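Local coordinates for protein carbohydrate binding family 6 (Clostridium thermocellum, PDB 5A8D) that probably hydrolyses terminal alpha-L-arabinofuranosyl linkages in arabinose-containing plant polysaccharides, as an arabinofuranosidase of glycoside hydrolase family 43, at residues Tyr50-His55 against Pro69-Ile74; Ser54-Ala59 against Val100-Ser105; Asn148-Gln153 against Val198-Thr203; Asn157-Asp162 against Gly178-Asn183. All coordinates share one frame; numbering follows the deposited sequence.

Overall arrangement
Contacts 1 and 2 are buried and lie on the same side of the chain's centre, sharing Ser54 and His55 at the end of strand 48-55. Contact 1 is regular sheet pairing within the first blade of the five-bladed beta-propeller; contact 2 carries that strand's exit over to the start of the next blade, by an indole-carboxylate bond and a water. Contact 4, also buried, packs against contact 2 through Ala103 and Phe161, and mixes a ring-amide stack with bridging waters. Contact 3 is more superficial, a turn held to strand 200-204 by one backbone bond. It meets contact 4 where Val152 touches Met158, their centres about 14 Å apart.

Contact 1: Tyr50-His55 against Pro69-Ile74; sequences YIYCSH and PDITCI
His55 and Thr72 meet on one face of the antiparallel pairing between Tyr50-His55 and Asp70-Ile74, with Cys53 and Asp70 on the same face. The His55 side chain can be followed outward. CB rests 3.7 Å from Asp70 OD1. With CG turned beside the backbone N (chi1 -57°), the ring then swings back over the neighbouring strand, bringing CD2 to 3.7 Å from Thr72 CG2. At the tip, NE2 donates to Thr72 OG1 at 2.9 Å; the hydroxyl lies close to the ring plane, but the bond is bent, 131° at the hydrogen. Having accepted from His55, the same hydroxyl donates to the amide oxygen of Gln298, which can only accept.

On the opposite face Cys73 and Tyr52 meet, with Ile71 and Ser54 beyond; Tyr50 borders the same thiol. Cys73 SG sits over the Tyr52 ring, 4.0 Å from its centroid, and also lies at the edge of the Tyr50 ring, 3.8 Å from Tyr50 CD2. One thiol thus touches two tyrosines in two different ways. The Tyr52 hydroxyl runs on to the carbonyl of Pro132, and Ile71 CG2 packs 4.0 Å from Tyr52 CB.

Between the faces run six backbone hydrogen bonds, in pairs at Ile51-Ile74, Cys53-Thr72 and His55-Asp70. These are the two middle strands of the first propeller blade, between strands 40-45 and 83-89. The two faces differ in chemistry: thiol and tyrosine rings pack on one, whereas on the other the bond to Thr72, itself tied to Gln298, restrains the imidazole where the strand pair runs out into loops.

Contact 2: Ser54-Ala59 against Val100-Ser105; sequences SHDSDA and VSWAPS
Asp56 OD2 takes the indole N-H of Trp102 at 2.9 Å from NE1, a nearly straight bond with 162° at the hydrogen. The oxygen lies close to the ring plane and offers its anti lone pair, the one facing away from OD1. Extension of the aspartate makes this possible: CG stands opposite the backbone N (chi1 -173°), and the carboxylate is turned 48° from the indole. Val100 CG1 borders the same oxygen at 3.8 Å while lying over one face of the Trp102 ring, towards its rim. The other carboxylate oxygen, OD1, is held from above its plane by Ser57 OG at 2.8 Å, so both ends of the group are fixed.

In the propeller this is a join between blades: the end of strand 48-55 in the first blade packs beside the lead-in to strand 104-109, the innermost of the second. A corner at Ala103 separates the Trp102 region from that strand.

Closer to the strand end, Ser54 CB is pressed against the carbonyl of Ser101, 3.2 Å from its O, and has Pro104 CD 4.0 Å away. The Ser54 hydroxyl is bonded instead to the backbone N of Asp39. One water bridges the two backbones: it donates to His55 O at 2.6 Å and accepts from the backbone N of Ser101 at 3.1 Å.

Contact 3: Asn148-Gln153 against Val198-Thr203; sequences NTPGVQ and VGSAMT
A type II beta-turn, Thr149 to Val152, leans on Ser200 and Ala201 of the outermost strand of the third propeller blade. The turn closes through Val152 N to Thr149 O at 3.1 Å, with Pro150 and Gly151 at its two corners; Gly151 has the positive phi (93°) expected at the second corner.

The carbonyl between those corners faces the strand. Pro150 O accepts the backbone N-H of Ala201 at 2.8 Å, close to straight at 165°, with the donor tilted somewhat from the carbonyl plane. Beside this bond Gly151, bare at CA, comes to 3.4 Å from Ala201 O in a CA-H...O contact. The strand residue is thus met at both its N-H and its carbonyl.

Side chains contribute little more than their first atoms. Ala201 CB points into the turn, 3.6 Å from Pro150 O and 4.2 Å from Val152 CG2. Ser200 OG, turned beside its own backbone N (chi1 -68°), approaches Pro150 CB at 3.6 Å. Val152 otherwise packs inward on Met158 and Leu160, and its carbonyl is bonded to Arg186 of strand 185-190. Farther along the strand, Thr203 N is bonded to Asn219 of a second subunit.

Because one direct hydrogen bond and a few small groups do the work, the contact depends on backbone shape more than on side chains: the turn presents the carbonyl of its central peptide to Ala201. Met202 pairs with Val187, so the Ala201 N-H probably points away from strand 185-190.

Contact 4: Asn157-Asp162 against Gly178-Asn183; sequences NMWLFD and GGNGQN. With SO4 (sulfate ion), chain C.
Asn180 lies flat on Trp159, its amide plane within 9° of the indole, and this is the tight part of the contact. Asn180 CB stands over the centre of the six-membered ring, 3.4 Å from its centroid, a CH-pi contact, and CG follows over CZ2 at 3.5 Å. The Asp162-Gly178 end is buried too, but filled in by ordered waters. One sits among Trp159 O, Phe161 N, Asp162 OD1 and Gly178 N, 2.9 Å from the last. Another donates to Asp162 OD1 and Gly178 O, both at 2.8 Å, linking two acceptors that could not bond each other. Asp162 OD2 turns to His268 and the backbone N of Ala212.

The looser, solvent side is at Asn157. With CG anti to the backbone N (chi1 -170°), the Asn180 amide reaches past the ring, and ND2 donates to Asn157 O at 3.0 Å, on a lone pair in the carbonyl plane. A sulfate, probably from the crystallisation liquor, takes a second bond from that nitrogen, and Asn157 ND2 holds sulfate O2 at 2.6 Å. Gln316 and Pro154 of two neighbouring subunits border this end.

Asp28 receives the indole N-H, Phe32 of helix 29-32 meets the rings of both Trp159 and Phe161, and Phe210 of strand 209-210 stands nearly perpendicular to the indole. Residues 157-162 lead into strand 164-167, residues 178-183 follow on from strand 173-178, and these two strands pair antiparallel in the third blade.

Contact 1: Tyr50-His55 against Pro69-Ile74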
loop_
_atom_site.group_PDB
_atom_site.type_symbol
_atom_site.label_atom_id
_atom_site.label_comp_id
_atom_site.label_asym_id
_atom_site.label_seq_id
_atom_site.Cartn_x
_atom_site.Cartn_y
_atom_site.Cartn_z
ATOM N N TYR A 50 -48.288 32.203 32.624
ATOM C CA TYR A 50 -48.324 31.860 34.054
ATOM C C TYR A 50 -47.074 31.044 34.403
ATOM O O TYR A 50 -46.777 30.009 33.764
ATOM C CB TYR A 50 -49.588 31.032 34.364
ATOM C CG TYR A 50 -50.881 31.812 34.183
ATOM C CD1 TYR A 50 -51.492 31.953 32.900
ATOM C CD2 TYR A 50 -51.477 32.527 35.251
ATOM C CE1 TYR A 50 -52.612 32.699 32.753
ATOM C CE2 TYR A 50 -52.629 33.268 35.072
ATOM C CZ TYR A 50 -53.191 33.336 33.835
ATOM O OH TYR A 50 -54.316 34.082 33.628
ATOM N N ILE A 51 -46.407 31.438 35.491
ATOM C CA ILE A 51 -45.236 30.721 35.992
ATOM C C ILE A 51 -45.571 30.259 37.392
ATOM O O ILE A 51 -45.974 31.085 38.252
ATOM C CB ILE A 51 -44.007 31.627 36.015
ATOM C CG1 ILE A 51 -43.695 32.184 34.637
ATOM C CG2 ILE A 51 -42.800 30.904 36.561
ATOM C CD1 ILE A 51 -43.395 31.163 33.599
ATOM N N TYR A 52 -45.401 28.967 37.619
ATOM C CA TYR A 52 -45.676 28.337 38.895
ATOM C C TYR A 52 -44.341 27.966 39.527
ATOM O O TYR A 52 -43.450 27.507 38.803
ATOM C CB TYR A 52 -46.517 27.077 38.716
ATOM C CG TYR A 52 -47.838 27.349 38.044
ATOM C CD1 TYR A 52 -47.905 27.557 36.660
ATOM C CD2 TYR A 52 -49.012 27.422 38.792
ATOM C CE1 TYR A 52 -49.090 27.858 36.056
ATOM C CE2 TYR A 52 -50.209 27.735 38.175
ATOM C CZ TYR A 52 -50.241 27.903 36.808
ATOM O OH TYR A 52 -51.432 28.216 36.205
ATOM N N CYS A 53 -44.215 28.100 40.850
ATOM C CA CYS A 53 -42.997 27.642 41.545
ATOM C C CYS A 53 -43.323 26.898 42.819
ATOM O O CYS A 53 -44.199 27.309 43.551
ATOM C CB CYS A 53 -42.125 28.791 41.935
ATOM S SG CYS A 53 -41.192 29.419 40.525
ATOM N N SER A 54 -42.626 25.788 43.076
ATOM C CA SER A 54 -42.694 25.156 44.373
ATOM C C SER A 54 -41.875 25.947 45.384
ATOM O O SER A 54 -40.873 26.585 45.061
ATOM C CB SER A 54 -42.211 23.683 44.370
ATOM O OG SER A 54 -40.878 23.588 43.886
ATOM N N HIS A 55 -42.344 25.872 46.631
ATOM C CA HIS A 55 -41.640 26.423 47.798
ATOM C C HIS A 55 -41.744 25.403 48.904
ATOM O O HIS A 55 -42.742 24.653 49.013
ATOM C CB HIS A 55 -42.213 27.781 48.237
ATOM C CG HIS A 55 -42.185 28.785 47.142
ATOM N ND1 HIS A 55 -41.021 29.393 46.722
ATOM C CD2 HIS A 55 -43.157 29.197 46.287
ATOM C CE1 HIS A 55 -41.282 30.160 45.675
ATOM N NE2 HIS A 55 -42.568 30.057 45.397
ATOM N N PRO A 69 -44.727 25.742 52.622
ATOM C CA PRO A 69 -44.607 24.701 51.608
ATOM C C PRO A 69 -45.812 24.525 50.667
ATOM O O PRO A 69 -46.853 23.973 51.051
ATOM C CB PRO A 69 -44.445 23.415 52.420
ATOM C CG PRO A 69 -43.954 23.836 53.750
ATOM C CD PRO A 69 -44.461 25.204 53.991
ATOM N N ASP A 70 -45.648 24.917 49.421
ATOM C CA ASP A 70 -46.789 25.067 48.563
ATOM C C ASP A 70 -46.320 25.292 47.109
ATOM O O ASP A 70 -45.154 25.151 46.830
ATOM C CB ASP A 70 -47.685 26.217 49.088
ATOM C CG ASP A 70 -47.064 27.618 48.958
ATOM O OD1 ASP A 70 -45.949 27.748 48.436
ATOM O OD2 ASP A 70 -47.764 28.606 49.338
ATOM N N ILE A 71 -47.243 25.589 46.208
ATOM C CA ILE A 71 -46.932 26.108 44.909
ATOM C C ILE A 71 -47.611 27.478 44.750
ATOM O O ILE A 71 -48.769 27.628 45.076
ATOM C CB ILE A 71 -47.437 25.153 43.812
ATOM C CG1 ILE A 71 -46.661 23.828 43.937
ATOM C CG2 ILE A 71 -47.300 25.780 42.434
ATOM C CD1 ILE A 71 -47.200 22.679 43.157
ATOM N N THR A 72 -46.875 28.448 44.229
ATOM C CA THR A 72 -47.341 29.793 43.984
ATOM C C THR A 72 -47.290 30.063 42.483
ATOM O O THR A 72 -46.727 29.283 41.693
ATOM C CB THR A 72 -46.451 30.836 44.692
ATOM O OG1 THR A 72 -45.108 30.727 44.210
ATOM C CG2 THR A 72 -46.499 30.709 46.220
ATOM N N CYS A 73 -47.929 31.147 42.080
ATOM C CA CYS A 73 -48.065 31.499 40.669
ATOM C C CYS A 73 -47.971 33.000 40.468
ATOM O O CYS A 73 -48.523 33.784 41.270
ATOM C CB CYS A 73 -49.439 30.999 40.217
ATOM S SG CYS A 73 -49.818 31.378 38.486
ATOM N N ILE A 74 -47.216 33.391 39.444
ATOM C CA ILE A 74 -47.186 34.728 38.937
ATOM C C ILE A 74 -47.557 34.712 37.452
ATOM O O ILE A 74 -47.416 33.704 36.812
ATOM C CB ILE A 74 -45.822 35.438 39.159
ATOM C CG1 ILE A 74 -44.708 34.734 38.409
ATOM C CG2 ILE A 74 -45.494 35.493 40.653
ATOM C CD1 ILE A 74 -43.434 35.536 38.395
#

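Contact 2: Ser54-Ala59 against Val100-Ser105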
loop_
_atom_site.group_PDB
_atom_site.type_symbol
_atom_site.label_atom_id
_atom_site.label_comp_id
_atom_site.label_asym_id
_atom_site.label_seq_id
_atom_site.Cartn_x
_atom_site.Cartn_y
_atom_site.Cartn_z
ATOM N N SER A 54 -42.626 25.788 43.076
ATOM C CA SER A 54 -42.694 25.156 44.373
ATOM C C SER A 54 -41.875 25.947 45.384
ATOM O O SER A 54 -40.873 26.585 45.061
ATOM C CB SER A 54 -42.211 23.683 44.370
ATOM O OG SER A 54 -40.878 23.588 43.886
ATOM N N HIS A 55 -42.344 25.872 46.631
ATOM C CA HIS A 55 -41.640 26.423 47.798
ATOM C C HIS A 55 -41.744 25.403 48.904
ATOM O O HIS A 55 -42.742 24.653 49.013
ATOM C CB HIS A 55 -42.213 27.781 48.237
ATOM C CG HIS A 55 -42.185 28.785 47.142
ATOM N ND1 HIS A 55 -41.021 29.393 46.722
ATOM C CD2 HIS A 55 -43.157 29.197 46.287
ATOM C CE1 HIS A 55 -41.282 30.160 45.675
ATOM N NE2 HIS A 55 -42.568 30.057 45.397
ATOM N N ASP A 56 -40.696 25.300 49.718
ATOM C CA ASP A 56 -40.833 24.393 50.827
ATOM C C ASP A 56 -40.349 25.096 52.111
ATOM O O ASP A 56 -41.185 25.492 52.956
ATOM C CB ASP A 56 -40.193 23.056 50.454
ATOM C CG ASP A 56 -40.446 21.968 51.500
ATOM O OD1 ASP A 56 -40.591 22.338 52.686
ATOM O OD2 ASP A 56 -40.456 20.770 51.128
ATOM N N SER A 57 -39.055 25.322 52.215
ATOM C CA SER A 57 -38.470 25.938 53.426
ATOM C C SER A 57 -37.349 26.878 52.944
ATOM O O SER A 57 -37.417 27.298 51.788
ATOM C CB SER A 57 -37.989 24.842 54.401
ATOM O OG SER A 57 -38.803 23.661 54.447
ATOM N N ASP A 58 -36.372 27.331 53.750
ATOM C CA ASP A 58 -36.430 27.713 55.187
ATOM C C ASP A 58 -35.532 28.976 55.333
ATOM O O ASP A 58 -34.824 29.142 56.335
ATOM C CB ASP A 58 -35.886 26.610 56.131
ATOM C CG ASP A 58 -36.541 26.622 57.513
ATOM O OD1 ASP A 58 -36.519 27.681 58.185
ATOM O OD2 ASP A 58 -37.064 25.558 57.928
ATOM N N ALA A 59 -35.569 29.855 54.325
ATOM C CA ALA A 59 -34.542 30.898 54.126
ATOM C C ALA A 59 -34.419 31.909 55.276
ATOM O O ALA A 59 -35.277 32.780 55.433
ATOM C CB ALA A 59 -34.784 31.631 52.807
ATOM N N VAL A 100 -46.194 17.648 50.890
ATOM C CA VAL A 100 -45.200 18.464 50.193
ATOM C C VAL A 100 -45.618 18.570 48.725
ATOM O O VAL A 100 -46.306 17.692 48.217
ATOM C CB VAL A 100 -43.843 17.727 50.403
ATOM C CG1 VAL A 100 -42.764 18.193 49.517
ATOM C CG2 VAL A 100 -43.413 17.899 51.877
ATOM N N SER A 101 -45.166 19.617 48.026
ATOM C CA SER A 101 -45.468 19.755 46.602
ATOM C C SER A 101 -44.328 20.366 45.847
ATOM O O SER A 101 -44.335 21.578 45.598
ATOM C CB SER A 101 -46.747 20.579 46.391
ATOM O OG SER A 101 -46.615 21.909 46.905
ATOM N N TRP A 102 -43.363 19.531 45.443
ATOM C CA TRP A 102 -42.236 19.966 44.694
ATOM C C TRP A 102 -42.548 19.861 43.193
ATOM O O TRP A 102 -43.492 19.194 42.765
ATOM C CB TRP A 102 -41.028 19.075 44.960
ATOM C CG TRP A 102 -40.503 19.059 46.339
ATOM C CD1 TRP A 102 -40.763 19.942 47.337
ATOM C CD2 TRP A 102 -39.563 18.117 46.874
ATOM N NE1 TRP A 102 -40.025 19.633 48.463
ATOM C CE2 TRP A 102 -39.307 18.495 48.211
ATOM C CE3 TRP A 102 -38.920 16.993 46.345
ATOM C CZ2 TRP A 102 -38.441 17.778 49.036
ATOM C CZ3 TRP A 102 -38.086 16.282 47.155
ATOM C CH2 TRP A 102 -37.854 16.659 48.480
ATOM N N ALA A 103 -41.715 20.522 42.406
ATOM C CA ALA A 103 -41.546 20.215 40.994
ATOM C C ALA A 103 -42.869 20.167 40.228
ATOM O O ALA A 103 -43.251 19.130 39.668
ATOM C CB ALA A 103 -40.747 18.910 40.845
ATOM N N PRO A 104 -43.563 21.307 40.181
ATOM C CA PRO A 104 -44.825 21.317 39.431
ATOM C C PRO A 104 -44.672 21.062 37.944
ATOM O O PRO A 104 -43.631 21.382 37.331
ATOM C CB PRO A 104 -45.331 22.731 39.656
ATOM C CG PRO A 104 -44.128 23.557 39.937
ATOM C CD PRO A 104 -43.228 22.627 40.693
ATOM N N SER A 105 -45.752 20.538 37.377
ATOM C CA SER A 105 -45.959 20.453 35.963
ATOM C C SER A 105 -47.381 20.879 35.763
ATOM O O SER A 105 -48.285 20.386 36.452
ATOM C CB SER A 105 -45.761 19.012 35.472
ATOM O OG SER A 105 -45.871 18.930 34.033
HETATM O O HOH W 1 -43.440 22.183 48.380
#

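Contact 3: Asn148-Gln153 against Val198-Thr203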
loop_
_atom_site.group_PDB
_atom_site.type_symbol
_atom_site.label_atom_id
_atom_site.label_comp_id
_atom_site.label_asym_id
_atom_site.label_seq_id
_atom_site.Cartn_x
_atom_site.Cartn_y
_atom_site.Cartn_z
ATOM N N ASN A 148 -44.966 1.508 43.230
ATOM C CA ASN A 148 -45.600 0.266 42.805
ATOM C C ASN A 148 -46.505 0.439 41.574
ATOM O O ASN A 148 -47.221 -0.474 41.202
ATOM C CB ASN A 148 -46.373 -0.351 43.976
ATOM C CG ASN A 148 -47.555 0.484 44.408
ATOM O OD1 ASN A 148 -47.784 1.568 43.884
ATOM N ND2 ASN A 148 -48.306 -0.011 45.389
ATOM N N THR A 149 -46.483 1.612 40.936
ATOM C CA THR A 149 -47.129 1.749 39.653
ATOM C C THR A 149 -46.466 0.764 38.685
ATOM O O THR A 149 -45.243 0.692 38.605
ATOM C CB THR A 149 -46.968 3.172 39.105
ATOM O OG1 THR A 149 -47.615 4.093 40.000
ATOM C CG2 THR A 149 -47.559 3.290 37.661
ATOM N N PRO A 150 -47.272 0.001 37.957
ATOM C CA PRO A 150 -46.645 -0.997 37.049
ATOM C C PRO A 150 -45.708 -0.377 36.040
ATOM O O PRO A 150 -46.014 0.670 35.477
ATOM C CB PRO A 150 -47.825 -1.669 36.359
ATOM C CG PRO A 150 -49.033 -0.978 36.828
ATOM C CD PRO A 150 -48.729 -0.113 37.999
ATOM N N GLY A 151 -44.552 -1.024 35.880
ATOM C CA GLY A 151 -43.518 -0.588 34.958
ATOM C C GLY A 151 -42.470 0.312 35.555
ATOM O O GLY A 151 -41.452 0.565 34.921
ATOM N N VAL A 152 -42.724 0.853 36.756
ATOM C CA VAL A 152 -41.714 1.703 37.381
ATOM C C VAL A 152 -40.529 0.826 37.771
ATOM O O VAL A 152 -39.407 1.105 37.361
ATOM C CB VAL A 152 -42.277 2.497 38.567
ATOM C CG1 VAL A 152 -41.166 3.235 39.308
ATOM C CG2 VAL A 152 -43.333 3.485 38.077
ATOM N N GLN A 153 -40.805 -0.200 38.556
ATOM C CA GLN A 153 -39.785 -1.158 38.994
ATOM C C GLN A 153 -39.656 -2.218 37.926
ATOM O O GLN A 153 -40.608 -2.461 37.205
ATOM C CB GLN A 153 -40.174 -1.806 40.332
ATOM C CG GLN A 153 -40.010 -0.874 41.527
ATOM C CD GLN A 153 -38.550 -0.451 41.743
ATOM O OE1 GLN A 153 -37.623 -1.294 41.791
ATOM N NE2 GLN A 153 -38.330 0.863 41.862
ATOM N N VAL A 198 -52.902 4.905 32.397
ATOM C CA VAL A 198 -53.329 3.812 31.504
ATOM C C VAL A 198 -52.151 2.929 31.152
ATOM O O VAL A 198 -51.146 3.407 30.645
ATOM C CB VAL A 198 -53.921 4.363 30.187
ATOM C CG1 VAL A 198 -54.377 3.219 29.269
ATOM C CG2 VAL A 198 -55.117 5.233 30.483
ATOM N N GLY A 199 -52.251 1.649 31.476
ATOM C CA GLY A 199 -51.181 0.701 31.178
ATOM C C GLY A 199 -49.995 0.864 32.102
ATOM O O GLY A 199 -50.092 1.529 33.119
ATOM N N SER A 200 -48.872 0.296 31.712
ATOM C CA SER A 200 -47.652 0.310 32.484
ATOM C C SER A 200 -46.731 1.448 32.063
ATOM O O SER A 200 -46.715 1.867 30.895
ATOM C CB SER A 200 -46.904 -0.994 32.227
ATOM O OG SER A 200 -47.634 -2.040 32.774
ATOM N N ALA A 201 -45.912 1.893 33.004
ATOM C CA ALA A 201 -44.844 2.808 32.690
ATOM C C ALA A 201 -43.876 2.087 31.759
ATOM O O ALA A 201 -43.660 0.883 31.865
ATOM C CB ALA A 201 -44.100 3.285 33.938
ATOM N N MET A 202 -43.320 2.868 30.858
ATOM C CA MET A 202 -42.280 2.486 29.915
ATOM C C MET A 202 -40.942 3.097 30.322
ATOM O O MET A 202 -40.906 4.125 30.994
ATOM C CB MET A 202 -42.650 3.047 28.537
ATOM C CG MET A 202 -43.942 2.470 27.971
ATOM S SD MET A 202 -44.390 3.273 26.404
ATOM C CE MET A 202 -42.741 3.692 25.893
ATOM N N THR A 203 -39.848 2.511 29.866
ATOM C CA THR A 203 -38.508 3.024 30.182
ATOM C C THR A 203 -37.952 3.833 29.038
ATOM O O THR A 203 -38.234 3.546 27.882
ATOM C CB THR A 203 -37.517 1.897 30.504
ATOM O OG1 THR A 203 -37.187 1.167 29.315
ATOM C CG2 THR A 203 -38.012 1.018 31.651
#

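Contact 4: Asn157-Asp162 against Gly178-Asn183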
loop_
_atom_site.group_PDB
_atom_site.type_symbol
_atom_site.label_atom_id
_atom_site.label_comp_id
_atom_site.label_asym_id
_atom_site.label_seq_id
_atom_site.Cartn_x
_atom_site.Cartn_y
_atom_site.Cartn_z
ATOM N N ASN A 157 -32.063 2.629 42.350
ATOM C CA ASN A 157 -31.982 3.939 42.989
ATOM C C ASN A 157 -32.621 5.055 42.199
ATOM O O ASN A 157 -32.064 6.171 42.038
ATOM C CB ASN A 157 -30.528 4.293 43.328
ATOM C CG ASN A 157 -29.920 3.329 44.330
ATOM O OD1 ASN A 157 -30.498 3.049 45.384
ATOM N ND2 ASN A 157 -28.762 2.835 44.016
ATOM N N MET A 158 -33.834 4.796 41.728
ATOM C CA MET A 158 -34.551 5.818 41.022
ATOM C C MET A 158 -35.246 6.721 42.023
ATOM O O MET A 158 -35.559 6.304 43.118
ATOM C CB MET A 158 -35.606 5.224 40.085
ATOM C CG MET A 158 -36.321 6.321 39.249
ATOM S SD MET A 158 -37.011 5.572 37.849
ATOM C CE MET A 158 -38.217 4.546 38.618
ATOM N N TRP A 159 -35.389 7.991 41.679
ATOM C CA TRP A 159 -36.139 9.031 42.425
ATOM C C TRP A 159 -37.440 9.346 41.752
ATOM O O TRP A 159 -37.422 9.526 40.500
ATOM C CB TRP A 159 -35.300 10.340 42.450
ATOM C CG TRP A 159 -33.948 10.095 43.019
ATOM C CD1 TRP A 159 -33.584 9.122 43.914
ATOM C CD2 TRP A 159 -32.758 10.855 42.758
ATOM N NE1 TRP A 159 -32.245 9.229 44.210
ATOM C CE2 TRP A 159 -31.717 10.283 43.505
ATOM C CE3 TRP A 159 -32.481 11.964 41.957
ATOM C CZ2 TRP A 159 -30.407 10.779 43.465
ATOM C CZ3 TRP A 159 -31.197 12.451 41.914
ATOM C CH2 TRP A 159 -30.176 11.869 42.654
ATOM N N LEU A 160 -38.524 9.526 42.536
ATOM C CA LEU A 160 -39.865 9.789 41.995
ATOM C C LEU A 160 -40.402 11.075 42.612
ATOM O O LEU A 160 -40.904 11.065 43.736
ATOM C CB LEU A 160 -40.803 8.624 42.331
ATOM C CG LEU A 160 -41.113 7.557 41.271
ATOM C CD1 LEU A 160 -39.919 7.171 40.430
ATOM C CD2 LEU A 160 -41.713 6.330 41.942
ATOM N N PHE A 161 -40.293 12.188 41.880
ATOM C CA PHE A 161 -40.810 13.465 42.411
ATOM C C PHE A 161 -41.060 14.555 41.390
ATOM O O PHE A 161 -41.722 15.524 41.754
ATOM C CB PHE A 161 -39.934 14.054 43.566
ATOM C CG PHE A 161 -38.592 14.608 43.123
ATOM C CD1 PHE A 161 -38.485 15.939 42.737
ATOM C CD2 PHE A 161 -37.453 13.829 43.145
ATOM C CE1 PHE A 161 -37.290 16.494 42.325
ATOM C CE2 PHE A 161 -36.229 14.379 42.734
ATOM C CZ PHE A 161 -36.162 15.697 42.318
ATOM N N ASP A 162 -40.471 14.474 40.174
ATOM C CA ASP A 162 -40.484 15.606 39.259
ATOM C C ASP A 162 -41.089 15.184 37.897
ATOM O O ASP A 162 -40.367 14.878 36.953
ATOM C CB ASP A 162 -39.152 16.352 39.087
ATOM C CG ASP A 162 -37.961 15.462 38.855
ATOM O OD1 ASP A 162 -38.108 14.211 38.880
ATOM O OD2 ASP A 162 -36.828 16.070 38.726
ATOM N N GLY A 178 -38.747 10.268 36.814
ATOM C CA GLY A 178 -37.564 9.463 37.114
ATOM C C GLY A 178 -36.394 10.309 37.531
ATOM O O GLY A 178 -36.461 11.513 37.531
ATOM N N GLY A 179 -35.303 9.657 37.918
ATOM C CA GLY A 179 -34.121 10.371 38.354
ATOM C C GLY A 179 -32.979 9.425 38.617
ATOM O O GLY A 179 -33.186 8.241 38.884
ATOM N N ASN A 180 -31.766 9.962 38.554
ATOM C CA ASN A 180 -30.556 9.330 39.039
ATOM C C ASN A 180 -30.101 8.142 38.219
ATOM O O ASN A 180 -29.801 7.076 38.737
ATOM C CB ASN A 180 -30.657 8.918 40.517
ATOM C CG ASN A 180 -29.341 8.485 41.079
ATOM O OD1 ASN A 180 -28.270 8.976 40.694
ATOM N ND2 ASN A 180 -29.380 7.514 41.976
ATOM N N GLY A 181 -29.994 8.359 36.927
ATOM C CA GLY A 181 -29.317 7.391 36.075
ATOM C C GLY A 181 -29.792 7.388 34.644
ATOM O O GLY A 181 -30.928 7.671 34.369
ATOM N N GLN A 182 -28.872 7.110 33.737
ATOM C CA GLN A 182 -29.134 7.130 32.296
ATOM C C GLN A 182 -30.405 6.333 31.931
ATOM O O GLN A 182 -31.154 6.761 31.057
ATOM C CB GLN A 182 -27.935 6.501 31.595
ATOM C CG GLN A 182 -28.126 6.196 30.127
ATOM C CD GLN A 182 -27.041 5.250 29.625
ATOM O OE1 GLN A 182 -25.871 5.568 29.688
ATOM N NE2 GLN A 182 -27.445 4.067 29.164
ATOM N N ASN A 183 -30.632 5.198 32.591
ATOM C CA ASN A 183 -31.800 4.349 32.310
ATOM C C ASN A 183 -32.956 4.510 33.294
ATOM O O ASN A 183 -33.896 3.693 33.333
ATOM C CB ASN A 183 -31.348 2.895 32.275
ATOM C CG ASN A 183 -30.249 2.688 31.260
ATOM O OD1 ASN A 183 -30.322 3.187 30.146
ATOM N ND2 ASN A 183 -29.215 2.029 31.666
HETATM S S SO4 C . -26.520 4.653 42.189
HETATM O O1 SO4 C . -25.961 5.243 40.946
HETATM O O2 SO4 C . -27.487 3.542 41.885
HETATM O O3 SO4 C . -27.230 5.708 42.946
HETATM O O4 SO4 C . -25.384 4.074 42.957
HETATM O O HOH W 2 -39.067 11.729 39.266
HETATM O O HOH W 3 -37.954 13.638 36.017
HETATM O O HOH W 4 -35.515 13.226 39.504
#